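Ketosynthase (Streptomyces sp. MSC090213JE08, PDB 6KXD) forms part of the ishigamide ketosynthase/chain length factor, which probably carries out chain-extending condensation in a highly reducing type II polyketide synthase. Local coordinates at residues 287-292 against 314-319; 38-43 against 339-345. One frame throughout, in Å; residues are numbered along the deposited sequence.

Interaction 1 of 2, residues 287-292 against 314-319. With ACT (acetate ion), chain E.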
ATOM      1  N   VAL B 287      -5.608 -31.154  -4.054  1.00 43.22           N
ATOM      2  CA  VAL B 287      -4.561 -30.255  -4.527  1.00 41.68           C
ATOM      3  C   VAL B 287      -3.638 -31.006  -5.464  1.00 38.55           C
ATOM      4  O   VAL B 287      -3.060 -32.029  -5.118  1.00 40.44           O
ATOM      5  CB  VAL B 287      -3.758 -29.624  -3.372  1.00 44.40           C
ATOM      6  CG1 VAL B 287      -2.632 -28.768  -3.931  1.00 43.39           C
ATOM      7  CG2 VAL B 287      -4.672 -28.851  -2.452  1.00 41.74           C
ATOM      8  N   TRP B 288      -3.498 -30.459  -6.678  1.00 38.03           N
ATOM      9  CA  TRP B 288      -2.749 -31.065  -7.737  1.00 40.53           C
ATOM     10  C   TRP B 288      -1.377 -30.414  -7.851  1.00 44.23           C
ATOM     11  O   TRP B 288      -0.395 -31.075  -8.225  1.00 39.18           O
ATOM     12  CB  TRP B 288      -3.571 -30.962  -9.029  1.00 41.51           C
ATOM     13  CG  TRP B 288      -2.898 -31.403 -10.293  1.00 42.47           C
ATOM     14  CD1 TRP B 288      -2.832 -32.668 -10.811  1.00 48.47           C
ATOM     15  CD2 TRP B 288      -2.225 -30.549 -11.228  1.00 46.86           C
ATOM     16  NE1 TRP B 288      -2.142 -32.653 -11.995  1.00 52.94           N
ATOM     17  CE2 TRP B 288      -1.751 -31.373 -12.271  1.00 49.23           C
ATOM     18  CE3 TRP B 288      -1.973 -29.168 -11.271  1.00 48.46           C
ATOM     19  CZ2 TRP B 288      -1.053 -30.853 -13.355  1.00 51.15           C
ATOM     20  CZ3 TRP B 288      -1.257 -28.663 -12.334  1.00 53.09           C
ATOM     21  CH2 TRP B 288      -0.811 -29.499 -13.358  1.00 53.75           C
ATOM     22  N   ALA B 289      -1.322 -29.116  -7.528  1.00 39.92           N
ATOM     23  CA  ALA B 289      -0.057 -28.389  -7.503  1.00 42.38           C
ATOM     24  C   ALA B 289      -0.048 -27.473  -6.287  1.00 37.57           C
ATOM     25  O   ALA B 289      -1.036 -26.766  -6.034  1.00 42.05           O
ATOM     26  CB  ALA B 289       0.138 -27.592  -8.782  1.00 44.72           C
ATOM     27  N   ALA B 290       1.017 -27.588  -5.498  1.00 36.33           N
ATOM     28  CA  ALA B 290       1.221 -26.744  -4.352  1.00 40.47           C
ATOM     29  C   ALA B 290       2.597 -26.100  -4.472  1.00 37.06           C
ATOM     30  O   ALA B 290       3.603 -26.784  -4.611  1.00 41.08           O
ATOM     31  CB  ALA B 290       1.121 -27.539  -3.083  1.00 39.47           C
ATOM     32  N   VAL B 291       2.619 -24.765  -4.392  1.00 36.74           N
ATOM     33  CA  VAL B 291       3.800 -23.987  -4.654  1.00 40.01           C
ATOM     34  C   VAL B 291       4.037 -23.071  -3.469  1.00 38.30           C
ATOM     35  O   VAL B 291       3.407 -22.039  -3.329  1.00 39.66           O
ATOM     36  CB  VAL B 291       3.706 -23.198  -5.966  1.00 39.80           C
ATOM     37  CG1 VAL B 291       5.009 -22.497  -6.213  1.00 37.90           C
ATOM     38  CG2 VAL B 291       3.358 -24.103  -7.148  1.00 42.69           C
ATOM     39  N   PRO B 292       4.951 -23.492  -2.565  1.00 37.79           N
ATOM     40  CA  PRO B 292       5.388 -22.677  -1.441  1.00 39.75           C
ATOM     41  C   PRO B 292       6.344 -21.606  -1.953  1.00 37.78           C
ATOM     42  O   PRO B 292       6.880 -21.774  -3.027  1.00 38.72           O
ATOM     43  CB  PRO B 292       6.118 -23.667  -0.508  1.00 42.95           C
ATOM     44  CG  PRO B 292       6.397 -24.880  -1.343  1.00 48.56           C
ATOM     45  CD  PRO B 292       5.559 -24.818  -2.604  1.00 42.51           C
ATOM     46  N   ASP B 314       2.543 -35.531  -4.384  1.00 41.97           N
ATOM     47  CA  ASP B 314       2.650 -35.323  -5.816  1.00 42.49           C
ATOM     48  C   ASP B 314       2.344 -33.864  -6.170  1.00 41.78           C
ATOM     49  O   ASP B 314       2.868 -33.359  -7.205  1.00 42.84           O
ATOM     50  CB  ASP B 314       1.703 -36.221  -6.605  1.00 43.69           C
ATOM     51  CG  ASP B 314       2.180 -37.634  -6.843  1.00 40.76           C
ATOM     52  OD1 ASP B 314       3.327 -37.960  -6.488  1.00 48.12           O
ATOM     53  OD2 ASP B 314       1.417 -38.352  -7.467  1.00 45.80           O
ATOM     54  N   ALA B 315       1.566 -33.164  -5.347  1.00 38.44           N
ATOM     55  CA  ALA B 315       1.304 -31.739  -5.604  1.00 42.21           C
ATOM     56  C   ALA B 315       2.581 -30.892  -5.437  1.00 46.23           C
ATOM     57  O   ALA B 315       2.687 -29.806  -6.024  1.00 41.41           O
ATOM     58  CB  ALA B 315       0.185 -31.237  -4.733  1.00 40.97           C
ATOM     59  N   LEU B 316       3.558 -31.365  -4.665  1.00 45.13           N
ATOM     60  CA  LEU B 316       4.760 -30.584  -4.450  1.00 47.78           C
ATOM     61  C   LEU B 316       5.818 -30.851  -5.525  1.00 50.12           C
ATOM     62  O   LEU B 316       6.702 -30.016  -5.723  1.00 58.86           O
ATOM     63  CB  LEU B 316       5.320 -30.875  -3.055  1.00 51.77           C
ATOM     64  CG  LEU B 316       4.548 -30.265  -1.892  1.00 49.40           C
ATOM     65  CD1 LEU B 316       5.065 -30.822  -0.590  1.00 52.99           C
ATOM     66  CD2 LEU B 316       4.649 -28.757  -1.856  1.00 52.20           C
ATOM     67  N   SER B 317       5.745 -31.997  -6.197  1.00 45.85           N
ATOM     68  CA  SER B 317       6.669 -32.370  -7.263  1.00 51.65           C
ATOM     69  C   SER B 317       6.168 -31.886  -8.617  1.00 49.67           C
ATOM     70  O   SER B 317       6.786 -32.155  -9.604  1.00 55.16           O
ATOM     71  CB  SER B 317       6.843 -33.856  -7.342  1.00 54.85           C
ATOM     72  OG  SER B 317       6.232 -34.458  -6.243  1.00 60.08           O
ATOM     73  N   ARG B 318       4.975 -31.315  -8.642  1.00 49.27           N
ATOM     74  CA  ARG B 318       4.334 -30.962  -9.875  1.00 49.69           C
ATOM     75  C   ARG B 318       5.007 -29.729 -10.495  1.00 50.24           C
ATOM     76  O   ARG B 318       5.045 -29.584 -11.686  1.00 54.06           O
ATOM     77  CB  ARG B 318       2.852 -30.687  -9.606  1.00 53.71           C
ATOM     78  CG  ARG B 318       1.990 -30.796 -10.850  1.00 55.05           C
ATOM     79  CD  ARG B 318       1.612 -32.231 -11.120  1.00 53.54           C
ATOM     80  NE  ARG B 318       0.668 -32.658 -10.118  1.00 52.31           N
ATOM     81  CZ  ARG B 318       0.326 -33.916  -9.890  1.00 51.96           C
ATOM     82  NH1 ARG B 318       0.723 -34.873 -10.712  1.00 56.31           N
ATOM     83  NH2 ARG B 318      -0.419 -34.209  -8.837  1.00 46.79           N
ATOM     84  N   VAL B 319       5.500 -28.825  -9.658  1.00 46.49           N
ATOM     85  CA  VAL B 319       6.076 -27.586 -10.111  1.00 48.22           C
ATOM     86  C   VAL B 319       7.465 -27.522  -9.512  1.00 45.23           C
ATOM     87  O   VAL B 319       7.593 -27.770  -8.324  1.00 43.32           O
ATOM     88  CB  VAL B 319       5.241 -26.388  -9.628  1.00 48.95           C
ATOM     89  CG1 VAL B 319       5.849 -25.057 -10.033  1.00 49.20           C
ATOM     90  CG2 VAL B 319       3.809 -26.504 -10.096  1.00 50.00           C
TER
HETATM   91  C   ACT E 403      -1.292 -38.090  -9.826  1.00 69.52           C
HETATM   92  O   ACT E 403      -0.691 -39.173  -9.966  1.00 74.13           O
HETATM   93  OXT ACT E 403      -0.929 -37.307  -8.924  1.00 69.22           O
HETATM   94  CH3 ACT E 403      -2.475 -37.747 -10.677  1.00 68.51           C
HETATM   95  O   HOH W   1       6.036 -27.233  -5.261  1.00 42.77           O
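Arg318 lays its side chain from CG outward over the indole of Trp288. CB starts beside the methyl of Ala289. CG sits above the six-membered ring of Trp288, 3.9 Å from its centroid and 8° off the normal, a CH-pi contact; CD follows, 3.7 Å from Trp288 CE2. Bends at chi2 and chi3 fold the chain so that the guanidinium lies flat on the indole, planes only 4° apart, with CZ 3.8 Å from the centroid of the five-membered ring in a cation-pi stack. In the guanidinium plane, NE gives a 2.7 Å hydrogen bond to Trp288 O, supplemented weakly by NH2. Thus one residue supplies both the ring face and the carbonyl that fix the group's rotation. At the tip, NH2 bonds OXT of an acetate ion (3.1 Å) and also meets a phosphate, both probably from the crystallisation liquor. Deeper in, Ala290 N donates to Ala315 O at 2.8 Å, the donor standing above the carbonyl plane, and a water links Ala290 O to Leu316 O. Val291 CG2 and Val319 CG2 meet at 3.8 Å, their side chains crossing at roughly a right angle. The contact belongs to the C-terminal part of the thiolase-like fold, where the chain turns a corner at Trp288: strand 287-291 pairs in parallel with strand 354-360, helix 298-310 packs on Pro292 and Leu316, and helix 332-344 on Val291 and Val319.

Interaction 2 of 2, residues 38-43 against 339-345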
ATOM      1  N   PHE B  38       9.445 -17.312 -18.951  1.00 42.89           N
ATOM      2  CA  PHE B  38       9.124 -17.762 -17.583  1.00 39.52           C
ATOM      3  C   PHE B  38       8.605 -19.205 -17.645  1.00 40.45           C
ATOM      4  O   PHE B  38       9.020 -20.120 -16.879  1.00 39.52           O
ATOM      5  CB  PHE B  38       8.067 -16.853 -16.963  1.00 39.38           C
ATOM      6  CG  PHE B  38       7.803 -17.165 -15.522  1.00 40.04           C
ATOM      7  CD1 PHE B  38       8.640 -16.670 -14.529  1.00 39.28           C
ATOM      8  CD2 PHE B  38       6.759 -18.006 -15.157  1.00 40.41           C
ATOM      9  CE1 PHE B  38       8.411 -16.999 -13.195  1.00 43.10           C
ATOM     10  CE2 PHE B  38       6.527 -18.322 -13.829  1.00 41.09           C
ATOM     11  CZ  PHE B  38       7.354 -17.824 -12.856  1.00 40.80           C
ATOM     12  N   ALA B  39       7.668 -19.407 -18.568  1.00 43.76           N
ATOM     13  CA  ALA B  39       7.011 -20.703 -18.754  1.00 46.19           C
ATOM     14  C   ALA B  39       8.068 -21.760 -19.122  1.00 45.68           C
ATOM     15  O   ALA B  39       8.126 -22.864 -18.544  1.00 45.09           O
ATOM     16  CB  ALA B  39       5.936 -20.570 -19.815  1.00 46.45           C
ATOM     17  N   ALA B  40       8.944 -21.408 -20.055  1.00 48.29           N
ATOM     18  CA  ALA B  40      10.050 -22.292 -20.441  1.00 43.78           C
ATOM     19  C   ALA B  40      10.899 -22.646 -19.215  1.00 44.87           C
ATOM     20  O   ALA B  40      11.197 -23.825 -18.971  1.00 43.16           O
ATOM     21  CB  ALA B  40      10.863 -21.664 -21.542  1.00 41.46           C
ATOM     22  N   GLY B  41      11.243 -21.646 -18.401  1.00 43.57           N
ATOM     23  CA  GLY B  41      12.137 -21.853 -17.248  1.00 41.33           C
ATOM     24  C   GLY B  41      11.493 -22.727 -16.180  1.00 44.33           C
ATOM     25  O   GLY B  41      12.148 -23.591 -15.559  1.00 43.38           O
ATOM     26  N   VAL B  42      10.198 -22.489 -15.954  1.00 46.11           N
ATOM     27  CA  VAL B  42       9.467 -23.205 -14.935  1.00 44.79           C
ATOM     28  C   VAL B  42       9.320 -24.677 -15.342  1.00 44.64           C
ATOM     29  O   VAL B  42       9.462 -25.605 -14.527  1.00 45.75           O
ATOM     30  CB  VAL B  42       8.093 -22.568 -14.670  1.00 48.78           C
ATOM     31  CG1 VAL B  42       7.162 -23.552 -13.971  1.00 48.31           C
ATOM     32  CG2 VAL B  42       8.254 -21.289 -13.863  1.00 48.84           C
ATOM     33  N   ARG B  43       8.977 -24.894 -16.601  1.00 47.27           N
ATOM     34  CA  ARG B  43       8.700 -26.234 -17.070  1.00 50.50           C
ATOM     35  C   ARG B  43      10.002 -27.020 -17.093  1.00 49.75           C
ATOM     36  O   ARG B  43       9.994 -28.212 -16.858  1.00 48.95           O
ATOM     37  CB  ARG B  43       8.069 -26.154 -18.452  1.00 49.55           C
ATOM     38  CG  ARG B  43       6.577 -25.860 -18.414  1.00 48.74           C
ATOM     39  CD  ARG B  43       6.234 -25.321 -19.770  1.00 50.28           C
ATOM     40  NE  ARG B  43       4.884 -24.831 -19.826  1.00 49.17           N
ATOM     41  CZ  ARG B  43       4.436 -24.110 -20.814  1.00 49.82           C
ATOM     42  NH1 ARG B  43       5.140 -24.048 -21.933  1.00 46.33           N
ATOM     43  NH2 ARG B  43       3.291 -23.465 -20.668  1.00 46.56           N
ATOM     44  N   ALA B 339       4.002 -19.769 -12.097  1.00 35.73           N
ATOM     45  CA  ALA B 339       4.560 -21.099 -12.244  1.00 41.02           C
ATOM     46  C   ALA B 339       3.426 -22.129 -12.358  1.00 37.69           C
ATOM     47  O   ALA B 339       3.517 -23.060 -13.149  1.00 40.23           O
ATOM     48  CB  ALA B 339       5.508 -21.414 -11.129  1.00 40.89           C
ATOM     49  N   VAL B 340       2.369 -21.983 -11.560  1.00 37.84           N
ATOM     50  CA  VAL B 340       1.214 -22.846 -11.649  1.00 41.89           C
ATOM     51  C   VAL B 340       0.593 -22.747 -13.044  1.00 41.96           C
ATOM     52  O   VAL B 340       0.299 -23.786 -13.664  1.00 40.78           O
ATOM     53  CB  VAL B 340       0.169 -22.571 -10.559  1.00 41.36           C
ATOM     54  CG1 VAL B 340      -1.115 -23.314 -10.846  1.00 46.57           C
ATOM     55  CG2 VAL B 340       0.680 -22.913  -9.170  1.00 42.08           C
ATOM     56  N   LEU B 341       0.432 -21.522 -13.561  1.00 39.80           N
ATOM     57  CA  LEU B 341      -0.197 -21.354 -14.833  1.00 38.54           C
ATOM     58  C   LEU B 341       0.692 -21.932 -15.950  1.00 39.32           C
ATOM     59  O   LEU B 341       0.159 -22.533 -16.908  1.00 42.93           O
ATOM     60  CB  LEU B 341      -0.458 -19.869 -15.087  1.00 39.15           C
ATOM     61  CG  LEU B 341      -1.370 -19.189 -14.068  1.00 38.06           C
ATOM     62  CD1 LEU B 341      -1.522 -17.700 -14.364  1.00 37.90           C
ATOM     63  CD2 LEU B 341      -2.706 -19.849 -14.044  1.00 38.83           C
ATOM     64  N   ALA B 342       2.009 -21.745 -15.820  1.00 37.90           N
ATOM     65  CA  ALA B 342       2.999 -22.257 -16.744  1.00 39.87           C
ATOM     66  C   ALA B 342       2.978 -23.796 -16.783  1.00 44.89           C
ATOM     67  O   ALA B 342       3.045 -24.403 -17.879  1.00 46.08           O
ATOM     68  CB  ALA B 342       4.363 -21.745 -16.389  1.00 44.46           C
ATOM     69  N   ALA B 343       2.956 -24.416 -15.601  1.00 44.53           N
ATOM     70  CA  ALA B 343       2.863 -25.871 -15.426  1.00 47.07           C
ATOM     71  C   ALA B 343       1.566 -26.394 -16.046  1.00 47.80           C
ATOM     72  O   ALA B 343       1.539 -27.495 -16.663  1.00 49.24           O
ATOM     73  CB  ALA B 343       2.893 -26.220 -13.972  1.00 49.74           C
ATOM     74  N   ALA B 344       0.488 -25.622 -15.866  1.00 44.25           N
ATOM     75  CA  ALA B 344      -0.822 -26.007 -16.315  1.00 45.29           C
ATOM     76  C   ALA B 344      -0.952 -25.865 -17.843  1.00 46.92           C
ATOM     77  O   ALA B 344      -1.571 -26.695 -18.445  1.00 46.36           O
ATOM     78  CB  ALA B 344      -1.898 -25.232 -15.598  1.00 44.78           C
ATOM     79  N   GLU B 345      -0.443 -24.768 -18.426  1.00 45.76           N
ATOM     80  CA  GLU B 345      -0.617 -24.467 -19.830  1.00 49.47           C
ATOM     81  C   GLU B 345       0.033 -25.610 -20.640  1.00 49.65           C
ATOM     82  O   GLU B 345       1.109 -26.143 -20.275  1.00 49.08           O
ATOM     83  CB  GLU B 345       0.009 -23.109 -20.201  1.00 50.47           C
ATOM     84  CG  GLU B 345       0.106 -22.814 -21.699  1.00 56.02           C
ATOM     85  CD  GLU B 345       1.422 -22.147 -22.120  1.00 66.93           C
ATOM     86  OE1 GLU B 345       1.742 -21.061 -21.561  1.00 83.11           O
ATOM     87  OE2 GLU B 345       2.171 -22.745 -22.956  1.00 79.66           O
TER
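Phe38 turns the edge of its ring to helix 332-344: Ala339 N lies in the ring plane, 3.4 Å from CE2, so the contact with the helix backbone is edge-on; the ring also meets that of Phe335, planes at about 40°. The other flat group, the guanidinium of Arg43, has Ala39 CB 3.9 Å above the centre of one face; Ala342 O lies at its edge and, less surely placed, so does the carboxylate of Glu345. Both belong to a near-perpendicular helix crossing within the thiolase fold; the short segments cross at -80° with their axes 8.8 Å apart. Small residues line the crossing. Ala39 and Ala342 bring their backbones close, with CB of Ala342 3.7 Å from CA of Ala39, and the two branches of Val42 straddle the methyl of Ala339, CG1 and CG2 each 3.9 Å from its CB. Helix 332-344 is buried on further sides, Leu341 packing on strand 20-29 and Val340 on strands 354-360 and 365-373, as expected of a central-layer helix in this fold. Toward the C-terminal end of helix 332-344 the contact becomes polar. Glu345, the first residue to leave helical geometry, has a salt bridge modelled through Arg43 NH2, whose position is doubtful because it crowds Glu345. More secure is the bond made by NE: extended from CG to NE, Arg43 brings this atom 2.7 Å from Ala342 O, which lies in the guanidinium plane, although the donor stands 39° out of the carbonyl plane.

In the fold
From the N terminus, helix 35-44 comes first and supplies residues 38-43, whose partner arrives almost 300 residues later; interaction 2 thus closes the long outer loop. Interaction 1 falls wholly within it: 21 residues, mostly helix 298-310, separate 287-292 from 314-319, so this contact closes a short local loop. The loops nest without crossing. Helix 332-344 comes next and joins the two contacts, whose centres are 12 Å apart: Val340 CG2 lies 3.6 Å from Val291 CG2, and Ala339 CB 3.8 Å from Val319 CG1. The late strand and the short helix and loop that return to it are thereby linked, through one helix, to the N-terminal helix.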